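PDB 4GM6: PfkB family carbohydrate kinase from Listeria grayi DSM 20601, which probably transfers a phosphoryl group from ATP to a sugar or sugar acid. Local coordinates for residues R152-S157 and V172-E177; I159-S164 and K202-Q207. One frame throughout, in Å; residues are numbered along the deposited sequence.

Contact 1 of 2, residues R152-S157 and V172-E177; sequences RVLHVS and VKIIRE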
loop_
_atom_site.group_PDB
_atom_site.type_symbol
_atom_site.label_atom_id
_atom_site.label_comp_id
_atom_site.label_asym_id
_atom_site.label_seq_id
_atom_site.Cartn_x
_atom_site.Cartn_y
_atom_site.Cartn_z
ATOM N N ARG C 152 -33.038 10.926 -27.161
ATOM C CA ARG C 152 -33.233 10.061 -28.319
ATOM C C ARG C 152 -33.452 8.605 -27.886
ATOM O O ARG C 152 -34.226 7.861 -28.505
ATOM C CB ARG C 152 -32.052 10.182 -29.294
ATOM N N VAL C 153 -32.780 8.204 -26.810
ATOM C CA VAL C 153 -32.915 6.846 -26.299
ATOM C C VAL C 153 -33.131 6.808 -24.784
ATOM O O VAL C 153 -32.555 7.602 -24.036
ATOM C CB VAL C 153 -31.697 5.967 -26.668
ATOM C CG1 VAL C 153 -31.716 4.670 -25.872
ATOM C CG2 VAL C 153 -31.671 5.673 -28.164
ATOM N N LEU C 154 -33.926 5.841 -24.360
ATOM C CA LEU C 154 -34.096 5.529 -22.965
ATOM C C LEU C 154 -33.580 4.140 -22.729
ATOM O O LEU C 154 -33.943 3.195 -23.422
ATOM C CB LEU C 154 -35.558 5.581 -22.554
ATOM C CG LEU C 154 -35.788 5.070 -21.140
ATOM C CD1 LEU C 154 -36.973 5.697 -20.520
ATOM C CD2 LEU C 154 -35.870 3.570 -21.073
ATOM N N HIS C 155 -32.717 4.025 -21.735
ATOM C CA HIS C 155 -32.107 2.743 -21.418
ATOM C C HIS C 155 -32.421 2.297 -19.992
ATOM O O HIS C 155 -32.355 3.093 -19.050
ATOM C CB HIS C 155 -30.578 2.811 -21.583
ATOM C CG HIS C 155 -29.881 1.541 -21.198
ATOM N ND1 HIS C 155 -29.772 0.464 -22.056
ATOM C CD2 HIS C 155 -29.285 1.161 -20.041
ATOM C CE1 HIS C 155 -29.133 -0.519 -21.446
ATOM N NE2 HIS C 155 -28.836 -0.126 -20.220
ATOM N N VAL C 156 -32.740 1.014 -19.838
ATOM C CA VAL C 156 -32.954 0.430 -18.520
ATOM C C VAL C 156 -32.629 -1.065 -18.538
ATOM O O VAL C 156 -32.449 -1.661 -19.619
ATOM C CB VAL C 156 -34.372 0.710 -17.970
ATOM C CG1 VAL C 156 -35.442 -0.023 -18.782
ATOM C CG2 VAL C 156 -34.436 0.350 -16.489
ATOM N N SER C 157 -32.486 -1.655 -17.344
ATOM C CA SER C 157 -32.127 -3.065 -17.244
ATOM C C SER C 157 -33.074 -3.835 -16.331
ATOM O O SER C 157 -33.831 -3.241 -15.549
ATOM C CB SER C 157 -30.685 -3.221 -16.745
ATOM O OG SER C 157 -30.625 -3.282 -15.327
ATOM N N VAL C 172 -42.192 0.987 -16.431
ATOM C CA VAL C 172 -43.236 0.844 -17.448
ATOM C C VAL C 172 -43.887 2.192 -17.785
ATOM O O VAL C 172 -44.127 2.490 -18.978
ATOM C CB VAL C 172 -44.286 -0.220 -17.050
ATOM C CG1 VAL C 172 -45.501 -0.201 -17.996
ATOM C CG2 VAL C 172 -43.625 -1.592 -17.022
ATOM N N LYS C 173 -44.158 3.015 -16.756
ATOM C CA LYS C 173 -44.823 4.306 -16.999
ATOM C C LYS C 173 -43.927 5.243 -17.801
ATOM O O LYS C 173 -44.387 6.040 -18.598
ATOM C CB LYS C 173 -45.242 4.987 -15.693
ATOM C CG LYS C 173 -46.404 4.349 -14.961
ATOM C CD LYS C 173 -46.663 5.074 -13.644
ATOM C CE LYS C 173 -47.544 4.255 -12.702
ATOM N NZ LYS C 173 -48.958 4.176 -13.177
ATOM N N ILE C 174 -42.619 5.158 -17.570
ATOM C CA ILE C 174 -41.657 6.057 -18.236
ATOM C C ILE C 174 -41.455 5.685 -19.692
ATOM O O ILE C 174 -41.646 6.559 -20.602
ATOM C CB ILE C 174 -40.292 6.077 -17.537
ATOM C CG1 ILE C 174 -40.486 6.414 -16.063
ATOM C CG2 ILE C 174 -39.342 7.064 -18.220
ATOM C CD1 ILE C 174 -41.308 7.685 -15.822
ATOM N N ILE C 175 -41.108 4.389 -19.932
ATOM C CA ILE C 175 -41.059 3.862 -21.287
ATOM C C ILE C 175 -42.322 4.236 -22.090
ATOM O O ILE C 175 -42.208 4.626 -23.243
ATOM C CB ILE C 175 -40.894 2.329 -21.284
ATOM C CG1 ILE C 175 -39.530 1.947 -20.705
ATOM C CG2 ILE C 175 -41.080 1.768 -22.696
ATOM C CD1 ILE C 175 -39.446 0.514 -20.202
ATOM N N ARG C 176 -43.514 4.093 -21.516
ATOM C CA ARG C 176 -44.733 4.471 -22.244
ATOM C C ARG C 176 -44.785 5.950 -22.564
ATOM O O ARG C 176 -45.073 6.312 -23.676
ATOM C CB ARG C 176 -45.994 4.030 -21.509
ATOM C CG ARG C 176 -46.298 2.558 -21.644
ATOM C CD ARG C 176 -47.556 2.176 -20.926
ATOM N NE ARG C 176 -47.668 0.739 -20.774
ATOM C CZ ARG C 176 -48.292 0.154 -19.769
ATOM N NH1 ARG C 176 -48.849 0.884 -18.831
ATOM N NH2 ARG C 176 -48.346 -1.154 -19.691
ATOM N N GLU C 177 -44.440 6.807 -21.615
ATOM C CA GLU C 177 -44.408 8.238 -21.892
ATOM C C GLU C 177 -43.352 8.451 -22.982
ATOM O O GLU C 177 -43.600 9.092 -24.014
ATOM C CB GLU C 177 -44.065 9.027 -20.616
ATOM C CG GLU C 177 -43.852 10.515 -20.833
ATOM C CD GLU C 177 -45.147 11.314 -21.026
ATOM O OE1 GLU C 177 -46.175 10.727 -21.485
ATOM O OE2 GLU C 177 -45.130 12.543 -20.720
#

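Contact 2 of 2, residues I159-S164 and K202-Q207; sequences ITIALS and KRAYQQ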
loop_
_atom_site.group_PDB
_atom_site.type_symbol
_atom_site.label_atom_id
_atom_site.label_comp_id
_atom_site.label_asym_id
_atom_site.label_seq_id
_atom_site.Cartn_x
_atom_site.Cartn_y
_atom_site.Cartn_z
ATOM N N ILE C 159 -32.347 -5.314 -13.786
ATOM C CA ILE C 159 -31.932 -5.173 -12.390
ATOM C C ILE C 159 -32.887 -4.237 -11.671
ATOM O O ILE C 159 -33.400 -4.544 -10.588
ATOM C CB ILE C 159 -30.486 -4.651 -12.282
ATOM C CG1 ILE C 159 -29.507 -5.763 -12.670
ATOM C CG2 ILE C 159 -30.188 -4.158 -10.876
ATOM C CD1 ILE C 159 -28.102 -5.276 -12.929
ATOM N N THR C 160 -33.158 -3.104 -12.306
ATOM C CA THR C 160 -34.033 -2.104 -11.723
ATOM C C THR C 160 -35.468 -2.600 -11.539
ATOM O O THR C 160 -36.061 -2.439 -10.474
ATOM C CB THR C 160 -34.014 -0.840 -12.585
ATOM O OG1 THR C 160 -32.700 -0.281 -12.517
ATOM C CG2 THR C 160 -35.028 0.166 -12.085
ATOM N N ILE C 161 -36.031 -3.218 -12.568
ATOM C CA ILE C 161 -37.432 -3.632 -12.485
ATOM C C ILE C 161 -37.638 -4.771 -11.482
ATOM O O ILE C 161 -38.755 -5.027 -11.050
ATOM C CB ILE C 161 -37.988 -4.032 -13.860
ATOM C CG1 ILE C 161 -37.128 -5.140 -14.476
ATOM C CG2 ILE C 161 -38.048 -2.816 -14.766
ATOM C CD1 ILE C 161 -37.731 -5.799 -15.698
ATOM N N ALA C 162 -36.554 -5.440 -11.107
ATOM C CA ALA C 162 -36.614 -6.533 -10.135
ATOM C C ALA C 162 -36.624 -6.025 -8.687
ATOM O O ALA C 162 -36.951 -6.769 -7.758
ATOM C CB ALA C 162 -35.434 -7.488 -10.340
ATOM N N LEU C 163 -36.262 -4.763 -8.490
ATOM C CA LEU C 163 -36.035 -4.280 -7.131
ATOM C C LEU C 163 -37.330 -4.119 -6.344
ATOM O O LEU C 163 -37.378 -4.363 -5.135
ATOM C CB LEU C 163 -35.210 -2.988 -7.142
ATOM C CG LEU C 163 -33.751 -3.151 -7.601
ATOM C CD1 LEU C 163 -32.998 -1.829 -7.560
ATOM C CD2 LEU C 163 -33.018 -4.194 -6.767
ATOM N N SER C 164 -38.391 -3.722 -7.026
ATOM C CA SER C 164 -39.672 -3.580 -6.364
ATOM C C SER C 164 -40.786 -3.439 -7.390
ATOM O O SER C 164 -40.542 -3.139 -8.554
ATOM C CB SER C 164 -39.654 -2.359 -5.446
ATOM O OG SER C 164 -39.679 -1.175 -6.218
ATOM N N LYS C 202 -39.728 -13.819 -15.428
ATOM C CA LYS C 202 -40.366 -14.134 -16.710
ATOM C C LYS C 202 -41.611 -13.286 -16.955
ATOM O O LYS C 202 -41.830 -12.790 -18.074
ATOM C CB LYS C 202 -40.724 -15.626 -16.785
ATOM C CG LYS C 202 -41.225 -16.092 -18.147
ATOM C CD LYS C 202 -41.596 -17.571 -18.121
ATOM C CE LYS C 202 -41.775 -18.126 -19.524
ATOM N NZ LYS C 202 -42.818 -17.377 -20.280
ATOM N N ARG C 203 -42.424 -13.130 -15.904
ATOM C CA ARG C 203 -43.692 -12.408 -16.005
ATOM C C ARG C 203 -43.462 -10.899 -16.135
ATOM O O ARG C 203 -44.154 -10.224 -16.897
ATOM C CB ARG C 203 -44.588 -12.727 -14.797
ATOM C CG ARG C 203 -46.081 -12.729 -15.090
ATOM C CD ARG C 203 -46.866 -13.464 -14.008
ATOM N NE ARG C 203 -46.558 -12.969 -12.667
ATOM C CZ ARG C 203 -45.750 -13.584 -11.807
ATOM N NH1 ARG C 203 -45.524 -13.055 -10.610
ATOM N NH2 ARG C 203 -45.167 -14.730 -12.139
ATOM N N ALA C 204 -42.495 -10.379 -15.384
ATOM C CA ALA C 204 -42.070 -8.988 -15.527
ATOM C C ALA C 204 -41.558 -8.724 -16.942
ATOM O O ALA C 204 -41.970 -7.749 -17.604
ATOM C CB ALA C 204 -40.980 -8.657 -14.514
ATOM N N TYR C 205 -40.637 -9.592 -17.390
ATOM C CA TYR C 205 -40.096 -9.458 -18.742
ATOM C C TYR C 205 -41.218 -9.427 -19.797
ATOM O O TYR C 205 -41.140 -8.687 -20.787
ATOM C CB TYR C 205 -39.083 -10.578 -19.039
ATOM C CG TYR C 205 -37.762 -10.452 -18.302
ATOM C CD1 TYR C 205 -37.094 -9.235 -18.237
ATOM C CD2 TYR C 205 -37.165 -11.556 -17.694
ATOM C CE1 TYR C 205 -35.887 -9.112 -17.571
ATOM C CE2 TYR C 205 -35.950 -11.439 -17.028
ATOM C CZ TYR C 205 -35.318 -10.213 -16.969
ATOM O OH TYR C 205 -34.102 -10.078 -16.318
ATOM N N GLN C 206 -42.271 -10.211 -19.589
ATOM C CA GLN C 206 -43.360 -10.249 -20.566
ATOM C C GLN C 206 -44.084 -8.908 -20.689
ATOM O O GLN C 206 -44.703 -8.634 -21.745
ATOM C CB GLN C 206 -44.345 -11.381 -20.267
ATOM C CG GLN C 206 -43.760 -12.760 -20.550
ATOM C CD GLN C 206 -44.762 -13.872 -20.304
ATOM O OE1 GLN C 206 -45.499 -13.849 -19.316
ATOM N NE2 GLN C 206 -44.795 -14.855 -21.204
ATOM N N GLN C 207 -43.970 -8.055 -19.625
ATOM C CA GLN C 207 -44.547 -6.722 -19.687
ATOM C C GLN C 207 -43.625 -5.745 -20.428
ATOM O O GLN C 207 -44.091 -4.880 -21.155
ATOM C CB GLN C 207 -44.824 -6.164 -18.274
ATOM C CG GLN C 207 -45.657 -7.101 -17.389
ATOM C CD GLN C 207 -45.804 -6.557 -15.984
ATOM O OE1 GLN C 207 -46.050 -5.366 -15.792
ATOM N NE2 GLN C 207 -45.649 -7.428 -14.995
#

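Contact 1 of 2, residues R152-S157 and V172-E177
Leu154 pushes its two methyl groups into the helical segment 172-177, where CD1 meets CG2 of Ile174 at 3.6 Å and CD2 lies 4.0 Å from CG1 of Ile175. The fork of the leucine is therefore shared between two successive helix residues, one methyl to each, and its side chain crosses both isoleucines at about a right angle. Leu154 holds CG anti to its own backbone N (chi1 172°), with its CA-CB bond directed at the helix. Ile174 also starts out toward the strand, but CG2 does the touching while the CG1 branch leads off elsewhere; its side chain also touches Leu144 of helix 144-147. In Ile175 it is the longer branch that works: CG1 sits anti to the carbonyl carbon (chi1 -66°) and carries CD1 onward to CG1 of Val156, a looser touch at 4.3 Å. Leu154 and Val156 thus form one face of strand 153-157, and His155 between them points to the other, where its side chain touches Thr296 and Leu300 of helix 291-304 and its ND1 is hydrogen-bonded to Ser186 OG. The contacts between the two segments are all aliphatic and bury 136 Å², both sides summed. Leu211 extends the apolar surface around Ile175, and Phe187 of the adjacent strand does so beside Val156. The axes of strand 153-157 and of the helical segment 172-177 come within 9.9 Å and run nearly antiparallel, at 161°. Helix 165-180 returns against the strand before the chain enters parallel strand 184-188, the neighbour that shares backbone hydrogen bonds with Leu154: the beta-alpha-beta crossover of the Rossmann-like alpha/beta core of ribokinase-like enzymes.

Contact 2 of 2, residues I159-S164 and K202-Q207
Ile161 reaches across to helix 198-208 with a single methyl, CD1, which lies 4.2 Å from CE1 of Tyr205 and 4.5 Å from CB of Ala204. The methyl comes obliquely to the phenol ring, and the backbones are nearest at the alanine beside it, where CA of Ile161 and CA of Ala204 are 7.7 Å apart. Ile161 starts out toward its partners and, with chi2 at 169°, stretches CD1 away from its own backbone. Tyr205 leaves its helix at an angle to the contact, yet the outer part of the ring swings closer, bringing CE1 to the isoleucine. Only 96 Å² is buried between the two segments, but all three touching residues are buried in the fold. In the next shell, Phe187 of strand 184-188 touches both Ile161 and Tyr205, bridging the two sides from the sheet. Leu168 and Val171 of helix 165-180 pack on Ile161, and Trp196 touches Ala204 and also Ala162. The ring of Tyr205 meets that of Phe225 with the planes about 55° apart, while its OH is hydrogen-bonded to the backbone O of Met189, which ties the phenol to the chain following strand 184-188. Further out, Ser157 OG caps Ile159 N at the start of the weakly bonded helix 158-163, and Thr160 OG1 is hydrogen-bonded to Glu59 OE2. Ser164 OG then caps Trp167 N at the start of the following helix. The contact itself is thus apolar and non-directional, with no polar atom at the touch; the hydroxyl at the far end of the tyrosine has the carbonyl O of Met189 as partner, which would restrain the ring.

Overall arrangement
Contacts 1 and 2 have centres about 14 Å apart and belong to consecutive parts of one alpha/beta unit. Along the chain the order is 152-157, 159-164, 172-177, 202-207, so their segments alternate: strand 153-157 leads directly into helix 158-163, which leads into helix 165-180. Contact 1 packs the strand under the returning helix; contact 2 joins the short helix beyond the strand's C-terminal end to helix 198-208, which comes after the next strand, 184-188. Phe187 of strand 184-188 borders both contacts. They belong to two successive beta-alpha-beta crossovers, through the parallel strands 153-157, 184-188 and 214-216 of the central sheet.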